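Local coordinates for protein cellobiose 2-epimerase (Ruminococcus albus, PDB 3VW5) that acts as a cellobiose 2-epimerase, reversibly converting cellobiose to 4-O-beta-D-glucopyranosyl-D-mannose, and folds as an (alpha/alpha)6 barrel, at residues Thr105-Tyr110 with Phe156-Arg161; Asn111-Ile116 with Leu183-Ala188; Asp237-Gly242 with His276-Ile281; Leu250-Cys255 with Gln266-Asp271. The protein carries 2 engineered substitutions. All blocks are in the same frame, centred on the assembly; numbering follows the deposited sequence.

Contact 1 of 4, residues Thr105-Tyr110 with Phe156-Arg161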
loop_
_atom_site.group_PDB
_atom_site.type_symbol
_atom_site.label_atom_id
_atom_site.label_comp_id
_atom_site.label_asym_id
_atom_site.label_seq_id
_atom_site.Cartn_x
_atom_site.Cartn_y
_atom_site.Cartn_z
ATOM N N THR A 105 9.458 17.001 9.026
ATOM C CA THR A 105 9.153 16.330 10.285
ATOM C C THR A 105 7.668 16.209 10.586
ATOM O O THR A 105 7.292 15.827 11.689
ATOM C CB THR A 105 9.828 17.034 11.460
ATOM O OG1 THR A 105 9.523 18.432 11.405
ATOM C CG2 THR A 105 11.343 16.838 11.394
ATOM N N MET A 106 6.841 16.552 9.601
ATOM C CA MET A 106 5.389 16.401 9.656
ATOM C C MET A 106 4.994 14.956 10.005
ATOM O O MET A 106 5.573 13.990 9.483
ATOM C CB MET A 106 4.812 16.813 8.288
ATOM C CG MET A 106 3.336 16.499 8.042
ATOM S SD MET A 106 3.069 14.978 7.108
ATOM C CE MET A 106 2.799 15.594 5.440
ATOM N N LYS A 107 4.017 14.801 10.893
ATOM C CA LYS A 107 3.547 13.471 11.287
ATOM C C LYS A 107 2.271 13.134 10.547
ATOM O O LYS A 107 1.336 13.931 10.511
ATOM C CB LYS A 107 3.292 13.399 12.797
ATOM C CG LYS A 107 4.489 13.751 13.660
ATOM C CD LYS A 107 5.578 12.689 13.564
ATOM C CE LYS A 107 6.848 13.097 14.321
ATOM N NZ LYS A 107 6.691 13.002 15.804
ATOM N N HIS A 108 2.229 11.948 9.957
ATOM C CA HIS A 108 1.053 11.516 9.220
ATOM C C HIS A 108 0.610 10.105 9.600
ATOM O O HIS A 108 1.349 9.129 9.445
ATOM C CB HIS A 108 1.292 11.615 7.711
ATOM C CG HIS A 108 0.061 11.959 6.934
ATOM N ND1 HIS A 108 -1.061 11.145 6.914
ATOM C CD2 HIS A 108 -0.240 13.033 6.162
ATOM C CE1 HIS A 108 -1.990 11.703 6.160
ATOM N NE2 HIS A 108 -1.518 12.848 5.688
ATOM N N THR A 109 -0.610 10.012 10.109
ATOM C CA THR A 109 -1.201 8.737 10.467
ATOM C C THR A 109 -0.917 7.648 9.426
ATOM O O THR A 109 -0.559 6.516 9.753
ATOM C CB THR A 109 -2.703 8.900 10.633
ATOM O OG1 THR A 109 -2.934 9.825 11.690
ATOM C CG2 THR A 109 -3.368 7.591 10.981
ATOM N N TYR A 110 -1.093 8.004 8.166
ATOM C CA TYR A 110 -0.911 7.085 7.053
ATOM C C TYR A 110 0.535 6.576 6.967
ATOM O O TYR A 110 0.782 5.382 6.756
ATOM C CB TYR A 110 -1.327 7.836 5.797
ATOM C CG TYR A 110 -1.089 7.148 4.504
ATOM C CD1 TYR A 110 -2.089 6.404 3.917
ATOM C CD2 TYR A 110 0.123 7.285 3.831
ATOM C CE1 TYR A 110 -1.895 5.782 2.702
ATOM C CE2 TYR A 110 0.339 6.663 2.612
ATOM C CZ TYR A 110 -0.679 5.911 2.047
ATOM O OH TYR A 110 -0.504 5.292 0.825
ATOM N N PHE A 156 -0.262 16.228 11.005
ATOM C CA PHE A 156 0.206 17.034 12.125
ATOM C C PHE A 156 1.625 17.466 11.839
ATOM O O PHE A 156 2.293 16.881 10.977
ATOM C CB PHE A 156 0.209 16.212 13.416
ATOM C CG PHE A 156 -1.035 15.430 13.624
ATOM C CD1 PHE A 156 -2.092 15.970 14.342
ATOM C CD2 PHE A 156 -1.175 14.163 13.069
ATOM C CE1 PHE A 156 -3.264 15.246 14.519
ATOM C CE2 PHE A 156 -2.347 13.451 13.229
ATOM C CZ PHE A 156 -3.389 13.989 13.961
ATOM N N ASP A 157 2.080 18.486 12.563
ATOM C CA ASP A 157 3.499 18.806 12.592
ATOM C C ASP A 157 4.193 17.882 13.581
ATOM O O ASP A 157 3.534 17.090 14.260
ATOM C CB ASP A 157 3.773 20.293 12.885
ATOM C CG ASP A 157 3.364 20.726 14.292
ATOM O OD1 ASP A 157 3.071 19.875 15.167
ATOM O OD2 ASP A 157 3.350 21.952 14.522
ATOM N N ARG A 158 5.516 17.976 13.652
ATOM C CA ARG A 158 6.281 17.075 14.507
ATOM C C ARG A 158 5.689 16.963 15.908
ATOM O O ARG A 158 5.621 15.882 16.481
ATOM C CB ARG A 158 7.735 17.516 14.597
ATOM C CG ARG A 158 8.527 16.571 15.429
ATOM C CD ARG A 158 9.888 17.083 15.703
ATOM N NE ARG A 158 10.596 16.083 16.488
ATOM C CZ ARG A 158 11.720 16.309 17.155
ATOM N NH1 ARG A 158 12.271 17.518 17.141
ATOM N NH2 ARG A 158 12.282 15.322 17.834
ATOM N N GLN A 159 5.239 18.100 16.425
ATOM C CA GLN A 159 4.732 18.225 17.781
ATOM C C GLN A 159 3.232 17.903 17.888
ATOM O O GLN A 159 2.602 18.221 18.889
ATOM C CB GLN A 159 5.004 19.644 18.303
ATOM C CG GLN A 159 6.479 20.059 18.224
ATOM C CD GLN A 159 6.758 21.202 17.226
ATOM O OE1 GLN A 159 6.629 22.391 17.563
ATOM N NE2 GLN A 159 7.153 20.843 15.998
ATOM N N TRP A 160 2.658 17.276 16.866
ATOM C CA TRP A 160 1.257 16.816 16.922
ATOM C C TRP A 160 0.202 17.927 16.931
ATOM O O TRP A 160 -0.936 17.697 17.340
ATOM C CB TRP A 160 1.001 15.900 18.115
ATOM C CG TRP A 160 1.852 14.656 18.186
ATOM C CD1 TRP A 160 2.785 14.363 19.141
ATOM C CD2 TRP A 160 1.841 13.531 17.289
ATOM N NE1 TRP A 160 3.356 13.137 18.896
ATOM C CE2 TRP A 160 2.798 12.604 17.769
ATOM C CE3 TRP A 160 1.121 13.223 16.128
ATOM C CZ2 TRP A 160 3.045 11.388 17.137
ATOM C CZ3 TRP A 160 1.369 12.023 15.496
ATOM C CH2 TRP A 160 2.322 11.113 16.001
ATOM N N ARG A 161 0.573 19.126 16.491
ATOM C CA ARG A 161 -0.413 20.173 16.266
ATOM C C ARG A 161 -0.979 20.020 14.857
ATOM O O ARG A 161 -0.236 19.827 13.889
ATOM C CB ARG A 161 0.205 21.559 16.458
ATOM C CG ARG A 161 0.824 21.748 17.841
ATOM C CD ARG A 161 1.656 23.031 17.937
ATOM N NE ARG A 161 2.832 22.999 17.073
ATOM C CZ ARG A 161 3.865 23.826 17.191
ATOM N NH1 ARG A 161 3.868 24.752 18.144
ATOM N NH2 ARG A 161 4.897 23.727 16.357
HETATM O O HOH W 1 6.980 19.576 11.807
#

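Contact 2 of 4, residues Asn111-Ile116 with Leu183-Ala188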
loop_
_atom_site.group_PDB
_atom_site.type_symbol
_atom_site.label_atom_id
_atom_site.label_comp_id
_atom_site.label_asym_id
_atom_site.label_seq_id
_atom_site.Cartn_x
_atom_site.Cartn_y
_atom_site.Cartn_z
ATOM N N ASN A 111 1.485 7.489 7.145
ATOM C CA ASN A 111 2.902 7.157 7.122
ATOM C C ASN A 111 3.269 6.278 8.308
ATOM O O ASN A 111 3.917 5.243 8.132
ATOM C CB ASN A 111 3.740 8.438 7.114
ATOM C CG ASN A 111 5.223 8.179 6.898
ATOM O OD1 ASN A 111 5.612 7.210 6.249
ATOM N ND2 ASN A 111 6.057 9.060 7.442
ATOM N N ILE A 112 2.840 6.673 9.511
ATOM C CA ILE A 112 3.084 5.865 10.718
ATOM C C ILE A 112 2.486 4.454 10.650
ATOM O O ILE A 112 3.090 3.494 11.141
ATOM C CB ILE A 112 2.570 6.541 11.996
ATOM C CG1 ILE A 112 3.154 7.952 12.134
ATOM C CG2 ILE A 112 2.903 5.671 13.202
ATOM C CD1 ILE A 112 2.288 8.916 12.940
ATOM N N ALA A 113 1.298 4.325 10.064
ATOM C CA ALA A 113 0.683 3.019 9.912
ATOM C C ALA A 113 1.613 2.120 9.098
ATOM O O ALA A 113 1.765 0.940 9.390
ATOM C CB ALA A 113 -0.682 3.135 9.236
ATOM N N PHE A 114 2.234 2.685 8.071
ATOM C CA PHE A 114 3.052 1.890 7.176
ATOM C C PHE A 114 4.302 1.377 7.872
ATOM O O PHE A 114 4.651 0.203 7.743
ATOM C CB PHE A 114 3.427 2.675 5.925
ATOM C CG PHE A 114 2.745 2.192 4.713
ATOM C CD1 PHE A 114 3.108 0.974 4.153
ATOM C CD2 PHE A 114 1.708 2.935 4.132
ATOM C CE1 PHE A 114 2.452 0.497 3.023
ATOM C CE2 PHE A 114 1.046 2.479 2.995
ATOM C CZ PHE A 114 1.416 1.253 2.440
ATOM N N ALA A 115 4.975 2.271 8.595
ATOM C CA ALA A 115 6.067 1.871 9.483
ATOM C C ALA A 115 5.668 0.641 10.323
ATOM O O ALA A 115 6.404 -0.344 10.382
ATOM C CB ALA A 115 6.488 3.036 10.368
ATOM N N ILE A 116 4.497 0.693 10.951
ATOM C CA ILE A 116 3.998 -0.458 11.702
ATOM C C ILE A 116 3.880 -1.721 10.847
ATOM O O ILE A 116 4.277 -2.802 11.269
ATOM C CB ILE A 116 2.640 -0.146 12.347
ATOM C CG1 ILE A 116 2.816 0.894 13.441
ATOM C CG2 ILE A 116 1.978 -1.407 12.895
ATOM C CD1 ILE A 116 1.536 1.632 13.745
ATOM N N LEU A 183 -7.892 2.558 5.668
ATOM C CA LEU A 183 -7.476 1.359 4.962
ATOM C C LEU A 183 -6.044 0.926 5.320
ATOM O O LEU A 183 -5.769 -0.266 5.533
ATOM C CB LEU A 183 -7.592 1.608 3.457
ATOM C CG LEU A 183 -7.604 0.408 2.508
ATOM C CD1 LEU A 183 -6.209 0.033 2.065
ATOM C CD2 LEU A 183 -8.300 -0.766 3.159
ATOM N N HIS A 184 -5.130 1.884 5.384
ATOM C CA HIS A 184 -3.759 1.540 5.730
ATOM C C HIS A 184 -3.510 1.303 7.231
ATOM O O HIS A 184 -2.560 0.613 7.602
ATOM C CB HIS A 184 -2.758 2.485 5.055
ATOM C CG HIS A 184 -2.686 2.273 3.575
ATOM N ND1 HIS A 184 -2.110 1.149 3.016
ATOM C CD2 HIS A 184 -3.183 2.992 2.541
ATOM C CE1 HIS A 184 -2.229 1.201 1.705
ATOM N NE2 HIS A 184 -2.871 2.314 1.389
ATOM N N LEU A 185 -4.383 1.829 8.084
ATOM C CA LEU A 185 -4.426 1.362 9.475
ATOM C C LEU A 185 -4.916 -0.091 9.527
ATOM O O LEU A 185 -4.313 -0.932 10.196
ATOM C CB LEU A 185 -5.283 2.270 10.360
ATOM C CG LEU A 185 -4.698 3.649 10.689
ATOM C CD1 LEU A 185 -5.742 4.515 11.371
ATOM C CD2 LEU A 185 -3.430 3.571 11.546
ATOM N N ILE A 186 -5.990 -0.401 8.811
ATOM C CA ILE A 186 -6.419 -1.794 8.743
ATOM C C ILE A 186 -5.244 -2.689 8.334
ATOM O O ILE A 186 -4.943 -3.675 8.985
ATOM C CB ILE A 186 -7.624 -1.965 7.792
ATOM C CG1 ILE A 186 -8.900 -1.418 8.444
ATOM C CG2 ILE A 186 -7.798 -3.408 7.385
ATOM C CD1 ILE A 186 -9.979 -1.007 7.459
ATOM N N GLU A 187 -4.560 -2.305 7.266
ATOM C CA GLU A 187 -3.484 -3.090 6.692
ATOM C C GLU A 187 -2.367 -3.353 7.709
ATOM O O GLU A 187 -1.924 -4.493 7.871
ATOM C CB GLU A 187 -2.940 -2.332 5.487
ATOM C CG GLU A 187 -1.883 -3.025 4.668
ATOM C CD GLU A 187 -1.302 -2.068 3.642
ATOM O OE1 GLU A 187 -1.335 -2.367 2.417
ATOM O OE2 GLU A 187 -0.825 -0.987 4.067
ATOM N N ALA A 188 -1.918 -2.293 8.380
ATOM C CA ALA A 188 -0.872 -2.381 9.412
ATOM C C ALA A 188 -1.294 -3.203 10.628
ATOM O O ALA A 188 -0.570 -4.098 11.051
ATOM C CB ALA A 188 -0.393 -0.973 9.852
#

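Contact 3 of 4, residues Asp237-Gly242 with His276-Ile281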
loop_
_atom_site.group_PDB
_atom_site.type_symbol
_atom_site.label_atom_id
_atom_site.label_comp_id
_atom_site.label_asym_id
_atom_site.label_seq_id
_atom_site.Cartn_x
_atom_site.Cartn_y
_atom_site.Cartn_z
ATOM N N ASP A 237 -16.162 14.492 -4.896
ATOM C CA ASP A 237 -16.912 13.356 -5.397
ATOM C C ASP A 237 -15.989 12.455 -6.206
ATOM O O ASP A 237 -16.013 12.460 -7.438
ATOM C CB ASP A 237 -18.066 13.847 -6.262
ATOM C CG ASP A 237 -18.900 12.710 -6.841
ATOM O OD1 ASP A 237 -19.659 12.993 -7.797
ATOM O OD2 ASP A 237 -18.792 11.555 -6.349
ATOM N N ILE A 238 -15.164 11.687 -5.508
ATOM C CA ILE A 238 -14.154 10.883 -6.170
ATOM C C ILE A 238 -14.415 9.399 -5.956
ATOM O O ILE A 238 -14.695 8.950 -4.847
ATOM C CB ILE A 238 -12.741 11.275 -5.711
ATOM C CG1 ILE A 238 -12.425 12.685 -6.196
ATOM C CG2 ILE A 238 -11.706 10.306 -6.251
ATOM C CD1 ILE A 238 -11.274 13.296 -5.477
ATOM N N HIS A 239 -14.358 8.641 -7.041
ATOM C CA HIS A 239 -14.350 7.200 -6.923
ATOM C C HIS A 239 -12.990 6.676 -7.394
ATOM O O HIS A 239 -12.668 6.712 -8.590
ATOM C CB HIS A 239 -15.505 6.575 -7.700
ATOM C CG HIS A 239 -15.735 5.137 -7.363
ATOM N ND1 HIS A 239 -16.857 4.445 -7.754
ATOM C CD2 HIS A 239 -14.976 4.256 -6.663
ATOM C CE1 HIS A 239 -16.785 3.201 -7.312
ATOM N NE2 HIS A 239 -15.650 3.061 -6.651
ATOM N N SER A 240 -12.176 6.233 -6.445
ATOM C CA SER A 240 -10.867 5.686 -6.777
ATOM C C SER A 240 -10.976 4.172 -6.917
ATOM O O SER A 240 -10.964 3.432 -5.934
ATOM C CB SER A 240 -9.821 6.093 -5.738
ATOM O OG SER A 240 -8.624 5.343 -5.861
ATOM N N TYR A 241 -11.114 3.727 -8.159
ATOM C CA TYR A 241 -11.220 2.306 -8.468
ATOM C C TYR A 241 -10.103 1.452 -7.833
ATOM O O TYR A 241 -10.342 0.318 -7.384
ATOM C CB TYR A 241 -11.199 2.112 -9.980
ATOM C CG TYR A 241 -12.226 2.923 -10.738
ATOM C CD1 TYR A 241 -13.533 3.045 -10.272
ATOM C CD2 TYR A 241 -11.891 3.558 -11.938
ATOM C CE1 TYR A 241 -14.479 3.776 -10.970
ATOM C CE2 TYR A 241 -12.825 4.293 -12.642
ATOM C CZ TYR A 241 -14.118 4.395 -12.158
ATOM O OH TYR A 241 -15.046 5.116 -12.873
ATOM N N GLY A 242 -8.888 1.992 -7.828
ATOM C CA GLY A 242 -7.734 1.307 -7.276
ATOM C C GLY A 242 -7.897 0.990 -5.804
ATOM O O GLY A 242 -7.737 -0.157 -5.381
ATOM N N HIS A 276 -17.588 -6.965 -7.765
ATOM C CA HIS A 276 -18.385 -7.077 -8.976
ATOM C C HIS A 276 -18.536 -5.717 -9.600
ATOM O O HIS A 276 -18.418 -5.579 -10.816
ATOM C CB HIS A 276 -19.765 -7.709 -8.726
ATOM C CG HIS A 276 -19.735 -9.207 -8.690
ATOM N ND1 HIS A 276 -19.574 -9.971 -9.835
ATOM C CD2 HIS A 276 -19.806 -10.080 -7.646
ATOM C CE1 HIS A 276 -19.565 -11.263 -9.491
ATOM N NE2 HIS A 276 -19.711 -11.353 -8.172
ATOM N N ASN A 277 -18.782 -4.715 -8.763
ATOM C CA ASN A 277 -18.931 -3.352 -9.252
ATOM C C ASN A 277 -17.712 -2.875 -10.039
ATOM O O ASN A 277 -17.854 -2.376 -11.151
ATOM C CB ASN A 277 -19.228 -2.379 -8.122
ATOM C CG ASN A 277 -19.827 -1.086 -8.633
ATOM O OD1 ASN A 277 -20.803 -1.104 -9.386
ATOM N ND2 ASN A 277 -19.235 0.044 -8.253
ATOM N N ILE A 278 -16.521 -3.043 -9.465
ATOM C CA ILE A 278 -15.280 -2.608 -10.100
ATOM C C ILE A 278 -15.032 -3.311 -11.436
ATOM O O ILE A 278 -14.625 -2.683 -12.421
ATOM C CB ILE A 278 -14.073 -2.788 -9.151
ATOM C CG1 ILE A 278 -14.162 -1.747 -8.043
ATOM C CG2 ILE A 278 -12.754 -2.605 -9.906
ATOM C CD1 ILE A 278 -14.156 -0.328 -8.583
ATOM N N GLN A 279 -15.287 -4.614 -11.461
ATOM C CA GLN A 279 -15.154 -5.405 -12.678
ATOM C C GLN A 279 -16.084 -4.920 -13.800
ATOM O O GLN A 279 -15.702 -4.916 -14.975
ATOM C CB GLN A 279 -15.404 -6.882 -12.369
ATOM C CG GLN A 279 -15.245 -7.798 -13.553
ATOM C CD GLN A 279 -15.521 -9.231 -13.200
ATOM O OE1 GLN A 279 -14.674 -10.102 -13.397
ATOM N NE2 GLN A 279 -16.714 -9.492 -12.658
ATOM N N ASP A 280 -17.288 -4.489 -13.441
ATOM C CA ASP A 280 -18.252 -4.026 -14.435
ATOM C C ASP A 280 -17.962 -2.601 -14.927
ATOM O O ASP A 280 -18.205 -2.265 -16.092
ATOM C CB ASP A 280 -19.685 -4.135 -13.880
ATOM C CG ASP A 280 -20.743 -3.568 -14.843
ATOM O OD1 ASP A 280 -21.744 -2.972 -14.353
ATOM O OD2 ASP A 280 -20.575 -3.709 -16.091
ATOM N N ILE A 281 -17.404 -1.791 -14.038
ATOM C CA ILE A 281 -17.410 -0.336 -14.154
ATOM C C ILE A 281 -16.053 0.250 -14.504
ATOM O O ILE A 281 -15.953 1.313 -15.109
ATOM C CB ILE A 281 -17.907 0.259 -12.814
ATOM C CG1 ILE A 281 -19.425 0.327 -12.841
ATOM C CG2 ILE A 281 -17.269 1.611 -12.485
ATOM C CD1 ILE A 281 -19.945 0.359 -14.257
HETATM O O HOH W 2 -14.647 3.395 -15.397
#

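Contact 4 of 4, residues Leu250-Cys255 with Gln266-Asp271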
loop_
_atom_site.group_PDB
_atom_site.type_symbol
_atom_site.label_atom_id
_atom_site.label_comp_id
_atom_site.label_asym_id
_atom_site.label_seq_id
_atom_site.Cartn_x
_atom_site.Cartn_y
_atom_site.Cartn_z
ATOM N N LEU A 250 -7.860 -6.629 1.158
ATOM C CA LEU A 250 -7.250 -6.199 2.406
ATOM C C LEU A 250 -8.200 -6.412 3.580
ATOM O O LEU A 250 -7.785 -6.803 4.669
ATOM C CB LEU A 250 -6.875 -4.726 2.313
ATOM C CG LEU A 250 -5.386 -4.410 2.262
ATOM C CD1 LEU A 250 -4.609 -5.596 1.735
ATOM C CD2 LEU A 250 -5.138 -3.157 1.452
ATOM N N MET A 251 -9.481 -6.147 3.364
ATOM C CA MET A 251 -10.454 -6.304 4.430
ATOM C C MET A 251 -10.760 -7.780 4.739
ATOM O O MET A 251 -10.947 -8.144 5.906
ATOM C CB MET A 251 -11.716 -5.511 4.112
ATOM C CG MET A 251 -11.558 -4.041 4.396
ATOM S SD MET A 251 -13.066 -3.057 4.209
ATOM C CE MET A 251 -13.508 -3.325 2.503
ATOM N N ASP A 252 -10.803 -8.613 3.697
ATOM C CA ASP A 252 -10.956 -10.057 3.866
ATOM C C ASP A 252 -9.762 -10.581 4.631
ATOM O O ASP A 252 -9.905 -11.390 5.544
ATOM C CB ASP A 252 -11.046 -10.782 2.518
ATOM C CG ASP A 252 -12.399 -10.615 1.848
ATOM O OD1 ASP A 252 -13.370 -10.241 2.539
ATOM O OD2 ASP A 252 -12.492 -10.860 0.624
ATOM N N ARG A 253 -8.580 -10.104 4.249
ATOM C CA ARG A 253 -7.347 -10.475 4.930
ATOM C C ARG A 253 -7.479 -10.184 6.417
ATOM O O ARG A 253 -7.212 -11.050 7.241
ATOM C CB ARG A 253 -6.150 -9.726 4.332
ATOM C CG ARG A 253 -4.813 -9.858 5.086
ATOM C CD ARG A 253 -4.301 -11.292 5.146
ATOM N NE ARG A 253 -4.694 -12.087 3.986
ATOM C CZ ARG A 253 -3.951 -12.237 2.886
ATOM N NH1 ARG A 253 -2.764 -11.629 2.786
ATOM N NH2 ARG A 253 -4.399 -12.994 1.877
ATOM N N ALA A 254 -7.907 -8.970 6.755
ATOM C CA ALA A 254 -8.107 -8.580 8.157
ATOM C C ALA A 254 -9.063 -9.533 8.899
ATOM O O ALA A 254 -8.784 -9.964 10.022
ATOM C CB ALA A 254 -8.593 -7.116 8.260
ATOM N N CYS A 255 -10.184 -9.859 8.264
ATOM C CA CYS A 255 -11.187 -10.722 8.870
ATOM C C CYS A 255 -10.692 -12.151 9.050
ATOM O O CYS A 255 -11.092 -12.836 9.996
ATOM C CB CYS A 255 -12.473 -10.715 8.048
ATOM S SG CYS A 255 -13.338 -9.151 8.115
ATOM N N GLN A 266 -19.679 -11.447 6.753
ATOM C CA GLN A 266 -20.222 -10.116 6.564
ATOM C C GLN A 266 -19.381 -9.371 5.533
ATOM O O GLN A 266 -19.893 -8.853 4.540
ATOM C CB GLN A 266 -20.213 -9.364 7.900
ATOM C CG GLN A 266 -21.218 -8.230 7.990
ATOM C CD GLN A 266 -21.008 -7.349 9.210
ATOM O OE1 GLN A 266 -21.519 -6.228 9.272
ATOM N NE2 GLN A 266 -20.259 -7.849 10.186
ATOM N N PHE A 267 -18.077 -9.328 5.781
ATOM C CA PHE A 267 -17.167 -8.614 4.905
ATOM C C PHE A 267 -16.985 -9.266 3.533
ATOM O O PHE A 267 -16.882 -8.566 2.519
ATOM C CB PHE A 267 -15.842 -8.343 5.614
ATOM C CG PHE A 267 -15.870 -7.079 6.429
ATOM C CD1 PHE A 267 -15.417 -5.881 5.892
ATOM C CD2 PHE A 267 -16.413 -7.075 7.707
ATOM C CE1 PHE A 267 -15.467 -4.715 6.628
ATOM C CE2 PHE A 267 -16.473 -5.915 8.449
ATOM C CZ PHE A 267 -15.998 -4.734 7.913
ATOM N N ALA A 268 -16.985 -10.593 3.491
ATOM C CA ALA A 268 -16.869 -11.300 2.222
ATOM C C ALA A 268 -18.016 -10.967 1.272
ATOM O O ALA A 268 -17.839 -10.946 0.044
ATOM C CB ALA A 268 -16.773 -12.797 2.443
ATOM N N GLU A 269 -19.193 -10.695 1.824
ATOM C CA GLU A 269 -20.324 -10.348 0.967
ATOM C C GLU A 269 -20.243 -8.907 0.497
ATOM O O GLU A 269 -20.535 -8.619 -0.659
ATOM C CB GLU A 269 -21.664 -10.638 1.648
ATOM C CG GLU A 269 -21.859 -12.124 1.903
ATOM C CD GLU A 269 -23.320 -12.536 2.013
ATOM O OE1 GLU A 269 -24.203 -11.653 1.836
ATOM O OE2 GLU A 269 -23.579 -13.745 2.275
ATOM N N MET A 270 -19.831 -8.009 1.387
ATOM C CA MET A 270 -19.641 -6.611 1.019
ATOM C C MET A 270 -18.520 -6.484 -0.015
ATOM O O MET A 270 -18.689 -5.857 -1.062
ATOM C CB MET A 270 -19.321 -5.763 2.251
ATOM C CG MET A 270 -19.327 -4.261 1.984
ATOM S SD MET A 270 -18.750 -3.284 3.389
ATOM C CE MET A 270 -17.022 -3.748 3.455
ATOM N N ASP A 271 -17.383 -7.103 0.280
ATOM C CA ASP A 271 -16.226 -7.049 -0.607
ATOM C C ASP A 271 -16.506 -7.584 -2.020
ATOM O O ASP A 271 -16.075 -6.980 -3.024
ATOM C CB ASP A 271 -15.051 -7.780 0.040
ATOM C CG ASP A 271 -14.557 -7.072 1.280
ATOM O OD1 ASP A 271 -14.727 -5.834 1.345
ATOM O OD2 ASP A 271 -14.009 -7.742 2.185
HETATM O O HOH W 3 -14.728 -11.083 -0.526
#

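Contact 1 of 4, residues Thr105-Tyr110 with Phe156-Arg161
Lys107 sets the start of its side chain, CB and CG, against one face of the Trp160 six-membered ring. CG of Lys107 stands 4.1 Å from the centroid of that Trp160 ring, a CH-pi contact 13° off the ring normal. CG is anti to the carbonyl carbon (chi1 -57°) and the chain bends again at chi2 (-69°), which brings it alongside Arg158, the two pointing the same way. Lys107 NZ then donates to Arg158 O at 3.1 Å, on a lone pair in the carbonyl plane. The same amine bonds Gly90 O and pairs with Asp86, which also takes Arg158 NE. With an alanine here, Trp160 would probably lose the CG contact over its ring, and Asp86 one of its two positive partners. In the paired residue, the Phe156 ring presents its edge to Thr109, with CE2 4.0 Å from Thr109 OG1, which is itself hydrogen-bonded to Arg153 O. The backbones join through Lys107 N to Phe156 O at 2.7 Å and Phe156 N to Lys107 O at 2.8 Å. A water links Thr105 OG1 to Arg158 N. This is an antiparallel hydrogen-bonded pair at the end of strand 102-108, just before a helix of the (alpha/alpha)6 barrel.

Contact 2 of 4, residues Asn111-Ile116 with Leu183-Ala188
Ala113 and Leu185 bring their CA atoms to 5.4 Å, on helix segments whose axes run nearly parallel, 17° apart in direction and 8.3 Å apart at closest approach. Such parallel neighbours are consistent with two inner helices of the (alpha/alpha)6 barrel. Small residues line the close approach. Ala113 CB meets Leu185 CD2 at 3.6 Å, and it also faces Ala188 CB. Ile116 comes against Ala188 with its CG2 branch, which lies anti to the backbone N, at 3.9 Å from Ala188 CB. Beside these lies the aromatic pair. Phe114 and His184 meet obliquely, their ring planes 32° apart, with Phe114 CE2 over one face of the imidazole. Leu183 CD1 lies over the opposite face. Glu187, about one turn on in the same helix, meets the imidazole at its edge. Glu187 OE2 also sits over one face of the Phe114 ring. With an alanine in place of His184, Phe114 would probably lose the imidazole beside it, and Glu187 OE2 would lose this donor. Glu187 OE1 is held separately by Arg377 and Tyr373, and Tyr373 also meets Phe114 edge-to-face. His184 ND1 donates to Glu187 OE2 at 2.7 Å, with the N-H nearly straight at 167° and the oxygen lying in the imidazole plane, while ND1 stands above the carboxylate plane.

Contact 3 of 4, residues Asp237-Gly242 with His276-Ile281
Tyr241 carries the largest share of this contact, and it packs against Ile278 and Ile281 of the facing helix. Ile278 meets it with its CD1 methyl, 3.8 Å from Tyr241 CD1. CG1 of Ile278 is anti to the carbonyl carbon (chi1 -72°), and with the bend at chi2 this puts CD1 against the tyrosine. Farther along the ring, Ile281 brings its CG2 branch to 3.8 Å from Tyr241 CE1, the two side chains crossing at about a right angle. His239 lies beside this group. Tyr241 CD1 sits over the centre of one face of the His239 imidazole, and Asn277 ND2 comes to the ring edge, 4.1 Å from His239 CE1. His239 NE2 is hydrogen-bonded to Asp244 OD1. Strand 287-293 also touches Tyr241. No direct hydrogen bond joins the two segments. The start of helix 241-258 and the end of helix 261-281 are therefore held here mainly by apolar contact, with at most a weak water link from Tyr241 OH to the backbone oxygen of Ile281.

Contact 4 of 4, residues Leu250-Cys255 with Gln266-Asp271
The Phe267 ring has Met251 SD at its edge, 5.0 Å from the centroid and 79° off the ring normal. This is a Met-aromatic contact. Cys255 SG approaches the same ring obliquely, 4.3 Å from the centroid, and touches Phe267 CB. The methyl of Met251 turns instead to Met270, CE to CE at 3.7 Å; the bend at chi3 (-59°) swings it away from the ring. The carboxylates of Asp252 and Asp271 also lie close together. They come from opposite directions, with the planes of Asp252 and Asp271 turned 65° apart. Asp252 OD2 is hydrogen-bonded to Asn315 ND2, and a water joins it to Ala268 O. The two segments run antiparallel, axes 9.3 Å apart, in a hairpin of helices 241-258 and 261-281. Helix 199-216 packs on Met251 and Phe267, and helix 179-196 meets the first helix at Leu250 and Ala254.

In the fold
From the N terminus, contact 1 comes first, closing a loop of 45 residues between strand 102-108 and the end of strand 151-156 with the turn that follows. Contact 2 opens at once, on helix 109-126, and closes on helix 179-196, so the two cross along the chain. They also touch, through Tyr110 with His184 and Trp160 with Ile112. Contacts 3 and 4 come after both, in series with them. Contact 3 spans 237-242 to 276-281, and contact 4 is nested within that loop; both join helix 241-258 to helix 261-281, contact 3 with strand 238-240 as well. Leu183 with Leu250 and Ile186 with Ala254 tie contact 2 to contact 4.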